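Local structure of lysyl-trna-dependent l-ysyl-phosphatidylgycerol synthase (Bacillus licheniformis, 4V36) at residues 42-45 against 50-53; 113-118 against 287-292; 243-248 against 254-259. The protein transfers lysine from lysyl-tRNA to phosphatidylglycerol, producing lysyl-phosphatidylglycerol, a membrane lipid modification associated with bacterial resistance. All coordinates share one frame; numbering follows the deposited sequence.

All three contacts reach the same mixed sheet, at widely separated points. Interaction 1, a hairpin at one outermost strand, comes first in sequence and is complete before the others begin. Its centre lies about 24 Å from that of interaction 2 and about 29 Å from that of interaction 3, and it touches neither. Interactions 2 and 3 touch where strands 111-122 and 255-261 run side by side. Interaction 3 is nested within the chain loop that interaction 2 closes. Side chains of these two contacts come within about 9 Å (Tyr290) and about 11 Å (Leu244) of the bound lysine amide, whereas the hairpin stands at the sheet margin.

Interaction 1 (42-45 against 50-53); sequences FFYS and ALIQ
CG of Leu51 points directly away from its main-chain nitrogen (chi1 171°), which swings the leucine methyls toward Tyr44, where CG lies anti to the carbonyl carbon (chi1 -69°) and the ring is laid beneath Leu51 CD1. That methyl sits almost exactly on the normal of the tyrosine ring, 3.5 Å from its centroid, a textbook CH-pi contact. Its other methyl, CD2, lies 3.8 Å from Tyr44 OH, and CD1 also packs 3.7 Å from CB of Phe42. On the same face of the sheet the Phe42 ring runs alongside Gln53, Phe42 CE1 resting 3.6 Å from Gln53 CG, while the amide NE2 is held by the carbonyl of Ser32. Helix 16-25 closes over this side, with Phe22 edge-to-face with Tyr44 and Lys18 in a cation-pi contact. The opposite face carries Phe43 and Ile52, whose main chains exchange two hydrogen bonds: Phe43 N to Ile52 O at 2.8 Å, and Ile52 N back to Phe43 O at 2.9 Å. Toward the turn, Ser45 N donates to Ala50 O in a nearly straight bond of 3.1 Å. Ser45 OG in turn accepts from Ala50 N, bent at 141°, so that side chain and backbone together clasp the end of the pair. Strands 41-44 and 50-57, antiparallel and joined by the loop between them, form a beta hairpin, here at the margin of the large mixed sheet.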
loop_
_atom_site.group_PDB
_atom_site.type_symbol
_atom_site.label_atom_id
_atom_site.label_comp_id
_atom_site.label_asym_id
_atom_site.label_seq_id
_atom_site.Cartn_x
_atom_site.Cartn_y
_atom_site.Cartn_z
ATOM N N PHE A 42 -4.327 7.422 15.693
ATOM C CA PHE A 42 -5.467 6.517 15.635
ATOM C C PHE A 42 -6.710 7.131 16.268
ATOM O O PHE A 42 -6.620 7.876 17.245
ATOM C CB PHE A 42 -5.135 5.191 16.325
ATOM C CG PHE A 42 -4.048 4.408 15.645
ATOM C CD1 PHE A 42 -3.789 4.581 14.295
ATOM C CD2 PHE A 42 -3.287 3.496 16.356
ATOM C CE1 PHE A 42 -2.790 3.862 13.669
ATOM C CE2 PHE A 42 -2.287 2.774 15.736
ATOM C CZ PHE A 42 -2.038 2.958 14.390
ATOM N N PHE A 43 -7.870 6.815 15.702
ATOM C CA PHE A 43 -9.142 7.248 16.266
ATOM C C PHE A 43 -10.100 6.069 16.368
ATOM O O PHE A 43 -10.717 5.672 15.379
ATOM C CB PHE A 43 -9.762 8.365 15.422
ATOM C CG PHE A 43 -11.017 8.947 16.014
ATOM C CD1 PHE A 43 -10.951 10.005 16.905
ATOM C CD2 PHE A 43 -12.262 8.436 15.680
ATOM C CE1 PHE A 43 -12.102 10.542 17.452
ATOM C CE2 PHE A 43 -13.416 8.969 16.224
ATOM C CZ PHE A 43 -13.336 10.023 17.111
ATOM N N TYR A 44 -10.216 5.507 17.565
ATOM C CA TYR A 44 -11.134 4.400 17.798
ATOM C C TYR A 44 -12.531 4.921 18.101
ATOM O O TYR A 44 -12.689 5.920 18.803
ATOM C CB TYR A 44 -10.639 3.516 18.944
ATOM C CG TYR A 44 -9.381 2.741 18.620
ATOM C CD1 TYR A 44 -9.450 1.481 18.043
ATOM C CD2 TYR A 44 -8.127 3.268 18.894
ATOM C CE1 TYR A 44 -8.304 0.767 17.745
ATOM C CE2 TYR A 44 -6.975 2.562 18.599
ATOM C CZ TYR A 44 -7.070 1.313 18.023
ATOM O OH TYR A 44 -5.927 0.605 17.730
ATOM N N SER A 45 -13.540 4.244 17.567
ATOM C CA SER A 45 -14.924 4.621 17.816
ATOM C C SER A 45 -15.316 4.286 19.250
ATOM O O SER A 45 -14.674 3.461 19.900
ATOM C CB SER A 45 -15.860 3.918 16.831
ATOM O OG SER A 45 -15.733 2.510 16.922
ATOM N N ALA A 50 -14.500 -0.070 15.422
ATOM C CA ALA A 50 -13.987 0.569 14.213
ATOM C C ALA A 50 -12.810 1.494 14.510
ATOM O O ALA A 50 -12.660 1.987 15.629
ATOM C CB ALA A 50 -15.097 1.334 13.516
ATOM N N LEU A 51 -11.979 1.733 13.498
ATOM C CA LEU A 51 -10.768 2.527 13.674
ATOM C C LEU A 51 -10.429 3.378 12.451
ATOM O O LEU A 51 -10.472 2.902 11.317
ATOM C CB LEU A 51 -9.586 1.611 14.001
ATOM C CG LEU A 51 -8.202 2.260 14.004
ATOM C CD1 LEU A 51 -8.094 3.301 15.108
ATOM C CD2 LEU A 51 -7.117 1.207 14.146
ATOM N N ILE A 52 -10.083 4.637 12.696
ATOM C CA ILE A 52 -9.632 5.533 11.638
ATOM C C ILE A 52 -8.181 5.955 11.860
ATOM O O ILE A 52 -7.838 6.514 12.902
ATOM C CB ILE A 52 -10.519 6.790 11.542
ATOM C CG1 ILE A 52 -11.845 6.452 10.858
ATOM C CG2 ILE A 52 -9.805 7.894 10.776
ATOM C CD1 ILE A 52 -12.732 7.656 10.623
ATOM N N GLN A 53 -7.332 5.670 10.878
ATOM C CA GLN A 53 -5.937 6.092 10.923
ATOM C C GLN A 53 -5.758 7.357 10.092
ATOM O O GLN A 53 -6.296 7.461 8.991
ATOM C CB GLN A 53 -5.019 4.983 10.414
ATOM C CG GLN A 53 -5.235 3.643 11.092
ATOM C CD GLN A 53 -4.295 2.570 10.579
ATOM O OE1 GLN A 53 -3.247 2.868 10.003
ATOM N NE2 GLN A 53 -4.667 1.311 10.784
#

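Interaction 2 (113-118 against 287-292); sequences FKLGEE and SYMYSF
A classic beta bulge, in which Leu115 and Gly116 both face Lys309 of the adjacent strand, presents the carbonyl of Leu115 to Tyr290, in the loop between helices 276-285 and 296-300. Tyr290 OH donates to Leu115 O over 3.0 Å and arrives nearly along the C=O axis (171° at the oxygen). The acceptor lies in the plane of the phenol ring, at its edge. One face of that ring is backed by its own neighbour, Met289, whose CB stands over the centre. The Met289 chain turns at chi3 (-40°), and its terminal methyl CE comes to rest 3.7 Å from Leu115 O and 4.0 Å from Leu115 CB. Tyr95 of strand 91-97 touches both Met289 and Leu115. Across the bulge, Lys114 NZ and Glu117 OE2 form a salt bridge of 3.2 Å, and Glu117 OE1 pairs with Arg296. The side chain of Tyr290 lies about 9 Å from the bound lysine amide. In chemical terms, one phenolic hydrogen bond anchors an irregular loop to a buried main-chain oxygen, while the methionine methyl supplies apolar packing beside that polar link.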
loop_
_atom_site.group_PDB
_atom_site.type_symbol
_atom_site.label_atom_id
_atom_site.label_comp_id
_atom_site.label_asym_id
_atom_site.label_seq_id
_atom_site.Cartn_x
_atom_site.Cartn_y
_atom_site.Cartn_z
ATOM N N PHE A 113 -12.570 11.532 -6.291
ATOM C CA PHE A 113 -11.632 11.638 -7.398
ATOM C C PHE A 113 -10.808 10.360 -7.501
ATOM O O PHE A 113 -10.149 9.963 -6.540
ATOM C CB PHE A 113 -10.724 12.855 -7.213
ATOM C CG PHE A 113 -9.608 12.938 -8.211
ATOM C CD1 PHE A 113 -9.845 13.396 -9.496
ATOM C CD2 PHE A 113 -8.319 12.567 -7.863
ATOM C CE1 PHE A 113 -8.819 13.476 -10.418
ATOM C CE2 PHE A 113 -7.289 12.644 -8.780
ATOM C CZ PHE A 113 -7.541 13.099 -10.059
ATOM N N LYS A 114 -10.846 9.717 -8.663
ATOM C CA LYS A 114 -10.160 8.441 -8.846
ATOM C C LYS A 114 -8.649 8.627 -8.929
ATOM O O LYS A 114 -8.141 9.278 -9.841
ATOM C CB LYS A 114 -10.676 7.727 -10.098
ATOM C CG LYS A 114 -10.370 6.238 -10.122
ATOM C CD LYS A 114 -11.186 5.517 -11.185
ATOM C CE LYS A 114 -11.023 4.008 -11.075
ATOM N NZ LYS A 114 -11.834 3.285 -12.090
ATOM N N LEU A 115 -7.941 8.044 -7.967
ATOM C CA LEU A 115 -6.491 8.180 -7.869
ATOM C C LEU A 115 -5.763 7.181 -8.761
ATOM O O LEU A 115 -4.676 7.456 -9.269
ATOM C CB LEU A 115 -6.044 7.994 -6.416
ATOM C CG LEU A 115 -6.646 8.958 -5.393
ATOM C CD1 LEU A 115 -6.529 8.382 -3.994
ATOM C CD2 LEU A 115 -5.959 10.310 -5.474
ATOM N N GLY A 116 -6.370 6.014 -8.939
ATOM C CA GLY A 116 -5.762 4.941 -9.700
ATOM C C GLY A 116 -6.472 3.633 -9.423
ATOM O O GLY A 116 -7.542 3.620 -8.816
ATOM N N GLU A 117 -5.879 2.530 -9.863
ATOM C CA GLU A 117 -6.473 1.216 -9.657
ATOM C C GLU A 117 -5.443 0.217 -9.147
ATOM O O GLU A 117 -4.290 0.224 -9.580
ATOM C CB GLU A 117 -7.105 0.704 -10.955
ATOM C CG GLU A 117 -8.359 1.458 -11.374
ATOM C CD GLU A 117 -8.849 1.066 -12.756
ATOM O OE1 GLU A 117 -8.039 1.088 -13.707
ATOM O OE2 GLU A 117 -10.048 0.742 -12.892
ATOM N N GLU A 118 -5.866 -0.634 -8.218
ATOM C CA GLU A 118 -5.007 -1.692 -7.700
ATOM C C GLU A 118 -5.079 -2.926 -8.590
ATOM O O GLU A 118 -6.164 -3.377 -8.955
ATOM C CB GLU A 118 -5.400 -2.057 -6.267
ATOM C CG GLU A 118 -5.041 -1.009 -5.229
ATOM C CD GLU A 118 -5.400 -1.441 -3.821
ATOM O OE1 GLU A 118 -6.221 -2.372 -3.674
ATOM O OE2 GLU A 118 -4.860 -0.854 -2.862
ATOM N N SER A 287 4.675 9.155 -8.709
ATOM C CA SER A 287 5.895 8.689 -8.059
ATOM C C SER A 287 5.604 8.256 -6.627
ATOM O O SER A 287 6.195 7.302 -6.121
ATOM C CB SER A 287 6.969 9.781 -8.053
ATOM O OG SER A 287 8.065 9.416 -7.232
ATOM N N TYR A 288 4.683 8.966 -5.986
ATOM C CA TYR A 288 4.416 8.792 -4.564
ATOM C C TYR A 288 3.240 7.859 -4.292
ATOM O O TYR A 288 3.034 7.428 -3.158
ATOM C CB TYR A 288 4.149 10.153 -3.909
ATOM C CG TYR A 288 5.349 11.075 -3.873
ATOM C CD1 TYR A 288 5.772 11.744 -5.016
ATOM C CD2 TYR A 288 6.050 11.288 -2.693
ATOM C CE1 TYR A 288 6.865 12.589 -4.986
ATOM C CE2 TYR A 288 7.144 12.133 -2.654
ATOM C CZ TYR A 288 7.546 12.779 -3.803
ATOM O OH TYR A 288 8.635 13.619 -3.768
ATOM N N MET A 289 2.468 7.549 -5.328
ATOM C CA MET A 289 1.247 6.774 -5.142
ATOM C C MET A 289 1.306 5.393 -5.789
ATOM O O MET A 289 0.482 4.528 -5.494
ATOM C CB MET A 289 0.046 7.543 -5.693
ATOM C CG MET A 289 -0.126 8.935 -5.113
ATOM S SD MET A 289 -1.805 9.561 -5.327
ATOM C CE MET A 289 -2.177 8.994 -6.986
ATOM N N TYR A 290 2.279 5.185 -6.670
ATOM C CA TYR A 290 2.363 3.934 -7.413
ATOM C C TYR A 290 3.648 3.175 -7.099
ATOM O O TYR A 290 4.732 3.552 -7.544
ATOM C CB TYR A 290 2.253 4.211 -8.911
ATOM C CG TYR A 290 1.151 5.189 -9.247
ATOM C CD1 TYR A 290 -0.182 4.851 -9.060
ATOM C CD2 TYR A 290 1.443 6.452 -9.745
ATOM C CE1 TYR A 290 -1.195 5.741 -9.360
ATOM C CE2 TYR A 290 0.436 7.350 -10.052
ATOM C CZ TYR A 290 -0.881 6.989 -9.858
ATOM O OH TYR A 290 -1.887 7.878 -10.160
ATOM N N SER A 291 3.511 2.099 -6.331
ATOM C CA SER A 291 4.657 1.321 -5.876
ATOM C C SER A 291 5.250 0.451 -6.982
ATOM O O SER A 291 4.630 0.252 -8.029
ATOM C CB SER A 291 4.260 0.446 -4.684
ATOM O OG SER A 291 3.136 -0.358 -4.998
ATOM N N PHE A 292 6.457 -0.054 -6.730
ATOM C CA PHE A 292 7.178 -0.931 -7.655
ATOM C C PHE A 292 7.442 -0.258 -8.998
ATOM O O PHE A 292 8.572 0.131 -9.293
ATOM C CB PHE A 292 6.411 -2.240 -7.860
ATOM C CG PHE A 292 5.823 -2.793 -6.596
ATOM C CD1 PHE A 292 6.641 -3.176 -5.546
ATOM C CD2 PHE A 292 4.452 -2.927 -6.454
ATOM C CE1 PHE A 292 6.103 -3.680 -4.379
ATOM C CE2 PHE A 292 3.910 -3.433 -5.290
ATOM C CZ PHE A 292 4.736 -3.808 -4.251
#

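Interaction 3 (243-248 against 254-259); sequences YLFQWG and TAFNMG
Asn257 OD1 accepts the backbone N-H of Gly259 at 2.8 Å, closing an Asx turn right after Phe256, the residue that carries the strand's packing against Phe245 of the helix. The amide's other end is gripped too: ND2 donates to Glu118 OE1 of the neighbouring strand, with a weak second bond to Glu220. Both ends of the asparagine are therefore spoken for, which fixes the rotation of the amide. Across the contact itself the chemistry is aromatic. Phe245 presents its edge to a face of Phe256 in a T-shaped pair, centroids 5.1 Å apart and planes inclined at 64°. Phe245 CE1 makes the touch, 3.4 Å from Phe256 CD1. The strand ring stands ready for this because Phe256 sets CG anti to its backbone N (chi1 -167°), with its side chain leaving the strand toward the helix. A second partner also meets the rim of Phe245: Met258 SD lies in the plane of that ring, 3.9 Å from Phe245 CZ, an edge-on Met-aromatic contact. Leu244, one residue earlier on the helix, slants across Phe256, Leu244 CD1 lying 3.9 Å from Phe256 CZ. The segments are antiparallel in sense, as expected where helix 236-251 turns back into strand 255-261. This is the second half of a beta-alpha-beta crossover that started at strand 220-228, which contributes Asp224, Leu225, Met226 and Arg227 to the lysine amide pocket. Ile221 and Ile223 of that strand touch Phe256, while Val121 of strand 111-122 touches both Phe245 and Met258, so the helix packs over neighbouring strands of the sheet.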
loop_
_atom_site.group_PDB
_atom_site.type_symbol
_atom_site.label_atom_id
_atom_site.label_comp_id
_atom_site.label_asym_id
_atom_site.label_seq_id
_atom_site.Cartn_x
_atom_site.Cartn_y
_atom_site.Cartn_z
ATOM N N TYR A 243 7.754 -15.702 -8.406
ATOM C CA TYR A 243 8.032 -16.514 -7.225
ATOM C C TYR A 243 6.979 -16.290 -6.143
ATOM O O TYR A 243 6.569 -17.231 -5.463
ATOM C CB TYR A 243 9.424 -16.208 -6.668
ATOM C CG TYR A 243 10.560 -16.809 -7.464
ATOM C CD1 TYR A 243 10.682 -18.186 -7.604
ATOM C CD2 TYR A 243 11.522 -16.004 -8.057
ATOM C CE1 TYR A 243 11.721 -18.742 -8.324
ATOM C CE2 TYR A 243 12.567 -16.550 -8.780
ATOM C CZ TYR A 243 12.661 -17.919 -8.909
ATOM O OH TYR A 243 13.699 -18.467 -9.627
ATOM N N LEU A 244 6.547 -15.042 -5.988
ATOM C CA LEU A 244 5.519 -14.699 -5.009
ATOM C C LEU A 244 4.189 -15.369 -5.332
ATOM O O LEU A 244 3.533 -15.917 -4.447
ATOM C CB LEU A 244 5.327 -13.184 -4.935
ATOM C CG LEU A 244 6.283 -12.409 -4.028
ATOM C CD1 LEU A 244 6.033 -10.914 -4.141
ATOM C CD2 LEU A 244 6.135 -12.871 -2.589
ATOM N N PHE A 245 3.798 -15.319 -6.602
ATOM C CA PHE A 245 2.531 -15.906 -7.032
ATOM C C PHE A 245 2.558 -17.426 -6.898
ATOM O O PHE A 245 1.539 -18.049 -6.602
ATOM C CB PHE A 245 2.211 -15.511 -8.476
ATOM C CG PHE A 245 1.957 -14.040 -8.665
ATOM C CD1 PHE A 245 1.771 -13.204 -7.575
ATOM C CD2 PHE A 245 1.902 -13.492 -9.936
ATOM C CE1 PHE A 245 1.541 -11.853 -7.751
ATOM C CE2 PHE A 245 1.671 -12.143 -10.118
ATOM C CZ PHE A 245 1.488 -11.322 -9.023
ATOM N N GLN A 246 3.730 -18.016 -7.118
ATOM C CA GLN A 246 3.904 -19.454 -6.950
ATOM C C GLN A 246 3.738 -19.848 -5.488
ATOM O O GLN A 246 3.060 -20.825 -5.169
ATOM C CB GLN A 246 5.276 -19.896 -7.458
ATOM C CG GLN A 246 5.585 -21.362 -7.197
ATOM C CD GLN A 246 6.980 -21.754 -7.642
ATOM O OE1 GLN A 246 7.768 -20.910 -8.070
ATOM N NE2 GLN A 246 7.294 -23.040 -7.542
ATOM N N TRP A 247 4.362 -19.077 -4.606
ATOM C CA TRP A 247 4.287 -19.326 -3.172
ATOM C C TRP A 247 2.876 -19.094 -2.640
ATOM O O TRP A 247 2.379 -19.868 -1.823
ATOM C CB TRP A 247 5.285 -18.438 -2.428
ATOM C CG TRP A 247 5.239 -18.592 -0.940
ATOM C CD1 TRP A 247 5.922 -19.505 -0.188
ATOM C CD2 TRP A 247 4.474 -17.807 -0.020
ATOM N NE1 TRP A 247 5.626 -19.336 1.143
ATOM C CE2 TRP A 247 4.740 -18.300 1.273
ATOM C CE3 TRP A 247 3.589 -16.733 -0.164
ATOM C CZ2 TRP A 247 4.152 -17.758 2.413
ATOM C CZ3 TRP A 247 3.006 -16.197 0.969
ATOM C CH2 TRP A 247 3.290 -16.710 2.241
ATOM N N GLY A 248 2.238 -18.026 -3.111
ATOM C CA GLY A 248 0.891 -17.688 -2.686
ATOM C C GLY A 248 -0.125 -18.742 -3.081
ATOM O O GLY A 248 -1.015 -19.084 -2.301
ATOM N N THR A 254 -5.913 -16.930 -2.851
ATOM C CA THR A 254 -6.680 -16.832 -4.088
ATOM C C THR A 254 -6.235 -15.656 -4.954
ATOM O O THR A 254 -6.165 -15.768 -6.179
ATOM C CB THR A 254 -8.189 -16.695 -3.795
ATOM O OG1 THR A 254 -8.615 -17.770 -2.948
ATOM C CG2 THR A 254 -8.994 -16.726 -5.086
ATOM N N ALA A 255 -5.929 -14.530 -4.317
ATOM C CA ALA A 255 -5.590 -13.317 -5.053
ATOM C C ALA A 255 -4.349 -12.624 -4.497
ATOM O O ALA A 255 -3.955 -12.851 -3.353
ATOM C CB ALA A 255 -6.771 -12.356 -5.048
ATOM N N PHE A 256 -3.739 -11.779 -5.321
ATOM C CA PHE A 256 -2.591 -10.986 -4.899
ATOM C C PHE A 256 -2.770 -9.527 -5.306
ATOM O O PHE A 256 -3.132 -9.230 -6.443
ATOM C CB PHE A 256 -1.295 -11.542 -5.493
ATOM C CG PHE A 256 -0.049 -10.976 -4.867
ATOM C CD1 PHE A 256 0.474 -9.765 -5.293
ATOM C CD2 PHE A 256 0.601 -11.658 -3.852
ATOM C CE1 PHE A 256 1.618 -9.244 -4.717
ATOM C CE2 PHE A 256 1.746 -11.144 -3.271
ATOM C CZ PHE A 256 2.255 -9.935 -3.705
ATOM N N ASN A 257 -2.515 -8.623 -4.367
ATOM C CA ASN A 257 -2.601 -7.194 -4.639
ATOM C C ASN A 257 -1.232 -6.643 -5.020
ATOM O O ASN A 257 -0.333 -6.569 -4.186
ATOM C CB ASN A 257 -3.161 -6.453 -3.421
ATOM C CG ASN A 257 -3.604 -5.036 -3.744
ATOM O OD1 ASN A 257 -3.119 -4.414 -4.689
ATOM N ND2 ASN A 257 -4.533 -4.516 -2.949
ATOM N N MET A 258 -1.074 -6.262 -6.283
ATOM C CA MET A 258 0.203 -5.747 -6.766
ATOM C C MET A 258 0.362 -4.255 -6.492
ATOM O O MET A 258 1.323 -3.633 -6.941
ATOM C CB MET A 258 0.358 -6.014 -8.263
ATOM C CG MET A 258 0.432 -7.482 -8.631
ATOM S SD MET A 258 0.906 -7.715 -10.354
ATOM C CE MET A 258 2.532 -6.965 -10.358
ATOM N N GLY A 259 -0.585 -3.682 -5.758
ATOM C CA GLY A 259 -0.538 -2.267 -5.444
ATOM C C GLY A 259 -1.240 -1.427 -6.491
ATOM O O GLY A 259 -1.693 -1.942 -7.515
#